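Local coordinates for protein TRAP dicarboxylate transporter-DctP subunit (Marinobacter aquaeolei, PDB 4PFI) that probably captures a small carboxylate solute in the periplasm and hands it to a TRAP-type membrane transporter, as the solute-binding subunit of that system, at residues Q205-L210 / H231-V236; G176-T181 / N214-S219; R39-E44 / G92-A97. All coordinates share one frame; numbering follows the deposited sequence.

Interaction 1 of 3, residues Q205-L210 / H231-V236. With NA (sodium ion), chain B.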
# COMPACT_ATOMS: atom_id res chain seq x y z
N GLN A 205 -13.09 5.91 -12.93
CA GLN A 205 -14.16 5.26 -13.68
C GLN A 205 -14.83 4.18 -12.79
O GLN A 205 -15.92 3.67 -13.11
CB GLN A 205 -13.47 4.62 -14.87
CG GLN A 205 -14.28 3.78 -15.73
CD GLN A 205 -13.45 3.17 -16.84
OE1 GLN A 205 -12.43 3.73 -17.24
NE2 GLN A 205 -13.91 2.04 -17.36
N VAL A 206 -14.17 3.81 -11.70
CA VAL A 206 -14.62 2.67 -10.93
C VAL A 206 -16.01 2.83 -10.32
O VAL A 206 -16.82 1.91 -10.38
CB VAL A 206 -13.59 2.30 -9.86
CG1 VAL A 206 -14.14 1.29 -8.86
CG2 VAL A 206 -12.35 1.76 -10.57
N TYR A 207 -16.30 4.01 -9.78
CA TYR A 207 -17.59 4.26 -9.16
C TYR A 207 -18.72 3.91 -10.13
O TYR A 207 -19.58 3.09 -9.83
CB TYR A 207 -17.71 5.71 -8.67
CG TYR A 207 -19.03 6.08 -8.03
CD1 TYR A 207 -20.16 6.35 -8.81
CD2 TYR A 207 -19.15 6.17 -6.64
CE1 TYR A 207 -21.36 6.70 -8.21
CE2 TYR A 207 -20.33 6.54 -6.04
CZ TYR A 207 -21.43 6.80 -6.82
OH TYR A 207 -22.61 7.15 -6.20
N SER A 208 -18.69 4.52 -11.31
CA SER A 208 -19.72 4.27 -12.30
C SER A 208 -19.71 2.83 -12.87
O SER A 208 -20.78 2.27 -13.05
CB SER A 208 -19.69 5.34 -13.42
OG SER A 208 -18.44 5.38 -14.07
N ASP A 209 -18.53 2.25 -13.12
CA ASP A 209 -18.47 0.83 -13.52
C ASP A 209 -19.07 -0.09 -12.41
O ASP A 209 -19.77 -1.05 -12.72
CB ASP A 209 -17.05 0.36 -13.88
CG ASP A 209 -16.61 0.75 -15.31
OD1 ASP A 209 -17.47 1.10 -16.18
OD2 ASP A 209 -15.38 0.70 -15.59
N LEU A 210 -18.80 0.19 -11.14
CA LEU A 210 -19.42 -0.61 -10.07
C LEU A 210 -20.94 -0.46 -10.14
O LEU A 210 -21.70 -1.42 -9.97
CB LEU A 210 -18.96 -0.20 -8.66
CG LEU A 210 -17.55 -0.61 -8.22
CD1 LEU A 210 -17.22 -0.04 -6.84
CD2 LEU A 210 -17.39 -2.16 -8.23
N HIS A 231 -18.84 2.71 -1.34
CA HIS A 231 -19.78 2.10 -0.43
C HIS A 231 -21.22 2.45 -0.84
O HIS A 231 -22.15 1.77 -0.42
CB HIS A 231 -19.51 2.49 1.02
CG HIS A 231 -19.61 3.96 1.28
ND1 HIS A 231 -18.71 4.86 0.79
CD2 HIS A 231 -20.52 4.66 2.01
CE1 HIS A 231 -19.06 6.09 1.18
NE2 HIS A 231 -20.15 5.98 1.92
N GLU A 232 -21.40 3.49 -1.65
CA GLU A 232 -22.74 3.88 -2.15
C GLU A 232 -23.26 2.94 -3.24
O GLU A 232 -24.44 2.90 -3.49
CB GLU A 232 -22.72 5.32 -2.72
CG GLU A 232 -22.33 6.38 -1.72
CD GLU A 232 -22.23 7.82 -2.28
OE1 GLU A 232 -22.43 8.07 -3.50
OE2 GLU A 232 -21.92 8.71 -1.47
N VAL A 233 -22.37 2.19 -3.87
CA VAL A 233 -22.69 1.40 -5.03
C VAL A 233 -22.26 -0.06 -4.79
O VAL A 233 -22.09 -0.85 -5.72
CB VAL A 233 -22.08 2.03 -6.34
CG1 VAL A 233 -22.77 3.36 -6.66
CG2 VAL A 233 -20.56 2.22 -6.21
N GLN A 234 -22.11 -0.40 -3.51
CA GLN A 234 -21.80 -1.76 -3.11
C GLN A 234 -22.71 -2.14 -1.91
O GLN A 234 -23.30 -1.27 -1.27
CB GLN A 234 -20.30 -1.91 -2.75
CG GLN A 234 -19.28 -1.60 -3.86
CD GLN A 234 -19.07 -2.77 -4.83
OE1 GLN A 234 -18.01 -3.43 -4.84
NE2 GLN A 234 -20.07 -3.01 -5.67
N ASN A 235 -22.84 -3.42 -1.64
CA ASN A 235 -23.72 -3.93 -0.57
C ASN A 235 -22.97 -4.67 0.53
O ASN A 235 -23.44 -4.76 1.66
CB ASN A 235 -24.79 -4.85 -1.17
CG ASN A 235 -25.94 -4.08 -1.86
OD1 ASN A 235 -26.19 -2.90 -1.60
ND2 ASN A 235 -26.66 -4.77 -2.72
N VAL A 236 -21.79 -5.19 0.22
CA VAL A 236 -21.10 -5.99 1.19
C VAL A 236 -19.62 -5.64 1.26
O VAL A 236 -18.91 -5.71 0.26
CB VAL A 236 -21.27 -7.51 0.91
CG1 VAL A 236 -20.56 -8.30 1.99
CG2 VAL A 236 -22.73 -7.90 0.81
NA NA B . -25.63 -0.82 -0.71
O HOH W 1 -20.84 -4.04 -8.70
O HOH W 2 -24.76 1.35 0.17
O HOH W 3 -25.98 -0.01 -3.13
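Helix 203-212 packs against the loop that leads into strand 236-239 and carries two of the three protein ligands of a sodium ion, and Tyr207 and Leu210 of the helix grip Val233 of that loop. Val233 splits its two methyls between them: CG1 lies over one face of the Tyr207 ring, off-centre toward the rim, a CH-pi contact 4.0 Å from the centroid, while CG2 rests 3.8 Å from Leu210 CB. With chi1 of Tyr207 at 179°, CG stands opposite the backbone N and the ring reaches across to the loop. Its hydroxyl OH donates to Glu232 OE1 at 2.9 Å, taking the anti lone pair of a carboxylate turned 83° from the ring. Further along, the Gln234 side chain crosses the Leu210 methyls at about a right angle, Leu210 CD2 lying 3.7 Å from Gln234 OE1. The amide is fixed at both ends: NE2 donates back to Val233 O (3.0 Å, 160° at the hydrogen), and OE1 is hydrogen-bonded to Thr163. The same loop supplies two oxygens to sodium, Gln234 O at 2.4 Å and Asn235 OD1 at 2.3 Å; two waters and Gly298 O complete the site. Asn235 and Val236 both face Ala164, so the sodium-binding loop enters strand 236-239 through a classic beta bulge.

Interaction 2 of 3, residues G176-T181 / N214-S219; sequences GLRFRT and NIDGQS
Arg178 and Asp216 are joined by a pair of hydrogen bonds: Asp216 N donates to Arg178 O at 2.8 Å, and Arg178 N donates to Asp216 OD2 at 2.9 Å through the anti lone pair. The Arg178 guanidinium turns instead to Asp197 in a salt bridge. Further along, Arg180 N donates to Gly217 O at 3.0 Å, nearly straight at 172°. Water 4 donates to both Arg180 O, at 2.6 Å, and Ser219 O, bridging the far end of the pair. These bonds join strands 178-180 and 217-220 as parallel neighbours, with Phe179 opposite Gly217 and Arg180 opposite Gln218; helix 185-192, strand 197-199 and helix 203-212 intervene in the chain, strand 197-199 pairing in parallel with the other edge of strand 178-180. The Phe179 ring lies over the Gly217-Gln218 peptide, CE1 3.6 Å from Gly217 C, and a CB on Gly217 would clash with that same ring atom. With chi1 at -164°, the Phe179 ring swings across to the neighbouring strand, where Ser219 CB meets its edge. Phe191 and Phe174 also pack on this ring. Arg180 CG touches Gln218 CB at 4.0 Å on the other face. Before the strands begin, Leu177 CG abuts Asp216 CB.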
# COMPACT_ATOMS: atom_id res chain seq x y z
N GLY A 176 -16.05 -16.15 -11.92
CA GLY A 176 -16.69 -15.39 -12.99
C GLY A 176 -16.81 -13.89 -12.73
O GLY A 176 -17.29 -13.15 -13.60
N LEU A 177 -16.37 -13.44 -11.56
CA LEU A 177 -16.49 -12.03 -11.15
C LEU A 177 -15.43 -11.17 -11.78
O LEU A 177 -14.25 -11.50 -11.72
CB LEU A 177 -16.36 -11.91 -9.63
CG LEU A 177 -17.68 -11.68 -8.89
CD1 LEU A 177 -18.75 -12.65 -9.37
CD2 LEU A 177 -17.46 -11.78 -7.39
N ARG A 178 -15.83 -10.06 -12.41
CA ARG A 178 -14.86 -9.04 -12.80
C ARG A 178 -14.50 -8.27 -11.54
O ARG A 178 -15.35 -7.62 -10.94
CB ARG A 178 -15.44 -8.09 -13.85
CG ARG A 178 -15.78 -8.77 -15.16
CD ARG A 178 -14.61 -8.64 -16.11
NE ARG A 178 -14.65 -7.37 -16.80
CZ ARG A 178 -13.95 -7.08 -17.89
NH1 ARG A 178 -13.14 -7.99 -18.45
NH2 ARG A 178 -14.07 -5.87 -18.44
N PHE A 179 -13.25 -8.36 -11.13
CA PHE A 179 -12.84 -7.82 -9.85
C PHE A 179 -11.64 -6.89 -10.05
O PHE A 179 -10.67 -7.27 -10.69
CB PHE A 179 -12.51 -8.97 -8.85
CG PHE A 179 -12.45 -8.53 -7.40
CD1 PHE A 179 -13.61 -8.44 -6.63
CD2 PHE A 179 -11.24 -8.15 -6.83
CE1 PHE A 179 -13.55 -8.01 -5.29
CE2 PHE A 179 -11.17 -7.71 -5.48
CZ PHE A 179 -12.32 -7.64 -4.72
N ARG A 180 -11.71 -5.67 -9.51
CA ARG A 180 -10.67 -4.66 -9.75
C ARG A 180 -9.55 -4.73 -8.68
O ARG A 180 -9.77 -4.56 -7.48
CB ARG A 180 -11.32 -3.27 -9.91
CG ARG A 180 -10.54 -2.06 -9.43
CD ARG A 180 -9.29 -1.86 -10.12
NE ARG A 180 -8.91 -0.45 -10.19
CZ ARG A 180 -7.65 0.01 -10.26
NH1 ARG A 180 -7.43 1.31 -10.37
NH2 ARG A 180 -6.60 -0.80 -10.23
N THR A 181 -8.34 -5.02 -9.15
CA THR A 181 -7.21 -5.33 -8.29
C THR A 181 -6.19 -4.21 -8.38
O THR A 181 -6.32 -3.33 -9.22
CB THR A 181 -6.49 -6.63 -8.79
OG1 THR A 181 -5.93 -6.41 -10.09
CG2 THR A 181 -7.44 -7.82 -8.84
N ASN A 214 -20.54 -3.26 -14.51
CA ASN A 214 -19.41 -3.64 -15.37
C ASN A 214 -18.27 -4.28 -14.58
O ASN A 214 -17.47 -5.05 -15.10
CB ASN A 214 -18.87 -2.43 -16.15
CG ASN A 214 -19.91 -1.82 -17.06
OD1 ASN A 214 -20.72 -2.52 -17.67
ND2 ASN A 214 -19.90 -0.51 -17.14
N ILE A 215 -18.18 -3.90 -13.32
CA ILE A 215 -17.22 -4.47 -12.38
C ILE A 215 -18.02 -4.96 -11.18
O ILE A 215 -18.94 -4.26 -10.74
CB ILE A 215 -16.22 -3.39 -11.93
CG1 ILE A 215 -15.30 -3.03 -13.07
CG2 ILE A 215 -15.36 -3.86 -10.81
CD1 ILE A 215 -14.29 -1.96 -12.69
N ASP A 216 -17.70 -6.13 -10.66
CA ASP A 216 -18.48 -6.72 -9.55
C ASP A 216 -17.99 -6.36 -8.16
O ASP A 216 -18.77 -6.32 -7.21
CB ASP A 216 -18.56 -8.23 -9.74
CG ASP A 216 -19.25 -8.58 -11.05
OD1 ASP A 216 -20.45 -8.21 -11.20
OD2 ASP A 216 -18.59 -9.13 -11.96
N GLY A 217 -16.71 -6.05 -8.03
CA GLY A 217 -16.20 -5.61 -6.75
C GLY A 217 -14.81 -5.08 -6.89
O GLY A 217 -14.25 -5.03 -7.99
N GLN A 218 -14.25 -4.64 -5.79
CA GLN A 218 -12.88 -4.15 -5.76
C GLN A 218 -12.32 -4.29 -4.38
O GLN A 218 -13.01 -4.68 -3.44
CB GLN A 218 -12.78 -2.69 -6.23
CG GLN A 218 -13.60 -1.66 -5.40
CD GLN A 218 -12.95 -1.27 -4.09
OE1 GLN A 218 -11.86 -0.68 -4.06
NE2 GLN A 218 -13.57 -1.66 -3.01
N SER A 219 -11.05 -3.91 -4.28
CA SER A 219 -10.26 -4.04 -3.07
C SER A 219 -9.46 -2.77 -2.84
O SER A 219 -8.85 -2.23 -3.74
CB SER A 219 -9.29 -5.23 -3.19
OG SER A 219 -8.76 -5.53 -1.90
O HOH W 4 -9.23 -2.16 -6.56

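Interaction 3 of 3, residues R39-E44 / G92-A97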
# COMPACT_ATOMS: atom_id res chain seq x y z
N ARG A 39 11.13 18.77 -0.80
CA ARG A 39 9.85 18.59 -1.49
C ARG A 39 9.38 17.14 -1.39
O ARG A 39 10.06 16.23 -1.87
CB ARG A 39 10.01 18.95 -2.96
CG ARG A 39 10.54 20.34 -3.19
CD ARG A 39 11.12 20.49 -4.59
NE ARG A 39 10.15 20.20 -5.64
CZ ARG A 39 9.15 21.01 -5.98
NH1 ARG A 39 8.98 22.16 -5.33
NH2 ARG A 39 8.31 20.68 -6.96
N PHE A 40 8.21 16.95 -0.79
CA PHE A 40 7.68 15.63 -0.46
C PHE A 40 6.35 15.38 -1.20
O PHE A 40 5.33 15.95 -0.84
CB PHE A 40 7.43 15.55 1.05
CG PHE A 40 7.22 14.15 1.58
CD1 PHE A 40 6.93 13.09 0.74
CD2 PHE A 40 7.28 13.89 2.95
CE1 PHE A 40 6.74 11.82 1.23
CE2 PHE A 40 7.08 12.62 3.45
CZ PHE A 40 6.81 11.59 2.59
N ALA A 41 6.36 14.54 -2.23
CA ALA A 41 5.17 14.30 -3.03
C ALA A 41 4.35 13.09 -2.52
O ALA A 41 4.90 12.08 -2.12
CB ALA A 41 5.56 14.08 -4.49
N LEU A 42 3.03 13.20 -2.56
CA LEU A 42 2.16 12.11 -2.11
C LEU A 42 1.33 11.56 -3.27
O LEU A 42 0.93 12.32 -4.15
CB LEU A 42 1.20 12.62 -1.06
CG LEU A 42 1.76 13.48 0.06
CD1 LEU A 42 0.62 13.90 0.91
CD2 LEU A 42 2.80 12.71 0.86
N GLU A 43 1.04 10.26 -3.25
CA GLU A 43 0.10 9.66 -4.19
C GLU A 43 -1.36 9.89 -3.79
O GLU A 43 -2.27 9.58 -4.56
CB GLU A 43 0.29 8.15 -4.24
CG GLU A 43 1.65 7.68 -4.61
CD GLU A 43 1.81 6.21 -4.30
OE1 GLU A 43 1.33 5.77 -3.22
OE2 GLU A 43 2.37 5.48 -5.15
N GLU A 44 -1.58 10.39 -2.58
CA GLU A 44 -2.94 10.45 -2.04
C GLU A 44 -3.32 11.88 -1.62
O GLU A 44 -2.46 12.75 -1.46
CB GLU A 44 -3.07 9.45 -0.86
CG GLU A 44 -2.70 8.00 -1.24
CD GLU A 44 -3.00 6.95 -0.14
OE1 GLU A 44 -3.46 5.83 -0.51
OE2 GLU A 44 -2.79 7.23 1.08
N GLY A 92 14.98 14.35 -9.77
CA GLY A 92 15.46 15.29 -8.78
C GLY A 92 14.51 16.46 -8.64
O GLY A 92 14.74 17.36 -7.85
N SER A 93 13.43 16.43 -9.41
CA SER A 93 12.41 17.48 -9.33
C SER A 93 11.79 17.54 -7.92
O SER A 93 11.52 18.63 -7.40
CB SER A 93 11.34 17.26 -10.40
OG SER A 93 11.92 17.04 -11.69
N VAL A 94 11.58 16.39 -7.29
CA VAL A 94 11.27 16.36 -5.86
C VAL A 94 12.27 15.50 -5.12
O VAL A 94 12.90 14.61 -5.71
CB VAL A 94 9.84 15.84 -5.57
CG1 VAL A 94 8.80 16.72 -6.23
CG2 VAL A 94 9.70 14.39 -6.02
N ASN A 95 12.41 15.73 -3.82
CA ASN A 95 13.36 14.98 -3.03
C ASN A 95 12.78 13.65 -2.53
O ASN A 95 13.46 12.62 -2.53
CB ASN A 95 13.82 15.80 -1.82
CG ASN A 95 14.27 17.20 -2.20
OD1 ASN A 95 13.50 18.16 -2.13
ND2 ASN A 95 15.52 17.32 -2.60
N LEU A 96 11.53 13.71 -2.09
CA LEU A 96 10.89 12.61 -1.38
C LEU A 96 9.51 12.33 -1.94
O LEU A 96 8.77 13.25 -2.30
CB LEU A 96 10.73 12.97 0.11
CG LEU A 96 11.98 13.13 0.97
CD1 LEU A 96 11.67 13.94 2.26
CD2 LEU A 96 12.55 11.75 1.32
N ALA A 97 9.13 11.05 -1.98
CA ALA A 97 7.79 10.68 -2.43
C ALA A 97 7.37 9.35 -1.86
O ALA A 97 8.19 8.53 -1.46
CB ALA A 97 7.72 10.62 -3.94
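Phe40 lays one face of its ring over Leu96 CB, a CH-pi contact with the methylene 4.2 Å from the centroid; Phe57 meets the ring edge-to-face. Backbone bonds hold both in place: Leu96 N donates to Arg39 O at 2.9 Å, and Ala41 N donates to Leu96 O at 2.7 Å. Phe40 CA and Ala97 CA add C-H...O contacts to Leu96 O and Ala41 O. Strands 37-41 and 96-99 thus run parallel, Phe40 opposite Leu96 and Ala41 opposite Ala97. The chain crosses from strand 37-41 through helix 49-65 to parallel strand 70-74, a beta-alpha-beta unit, then through helix 85-91 to strand 96-99, leaving strand 37-41 between the other two. On the other face, Ala41 CB and Ala97 CB touch at 4.1 Å. Where strand 96-99 begins, the Asn95 side chain stands in for a backbone acceptor: OD1 takes Arg39 N at 2.8 Å, on a lone pair and almost straight (169°). The Arg39 side chain bends at chi3 (59°), bringing NE to Ser93 O at 2.7 Å, beside Val94 CG1. An alanine in place of Arg39 removes this arm, which would probably leave Ser93 O without its NE-H partner and uncover Val94 CG1.

Interactions 1 and 2 lie side by side, their centres about 10 Å apart. Helix 203-212 of interaction 1 is followed in the chain by strand 217-220 of interaction 2, and the two contacts meet directly: Asp209 OD1 lies 3.1 Å from Asn214 ND2, a probable hydrogen bond, and Gln234 OE1 packs 3.4 Å from Gly217 CA. Sodium sits at the loop of interaction 1, about 12 Å from Gly217 CA. Interaction 3 stands apart, its centre about 30 Å from that of interaction 1 and 31 Å from that of interaction 2. Interactions 2 and 3 nevertheless reach the same mixed sheet, through strands 149-164 and 244-252, consistent with the two-lobed architecture of solute-binding proteins, here open and without solute.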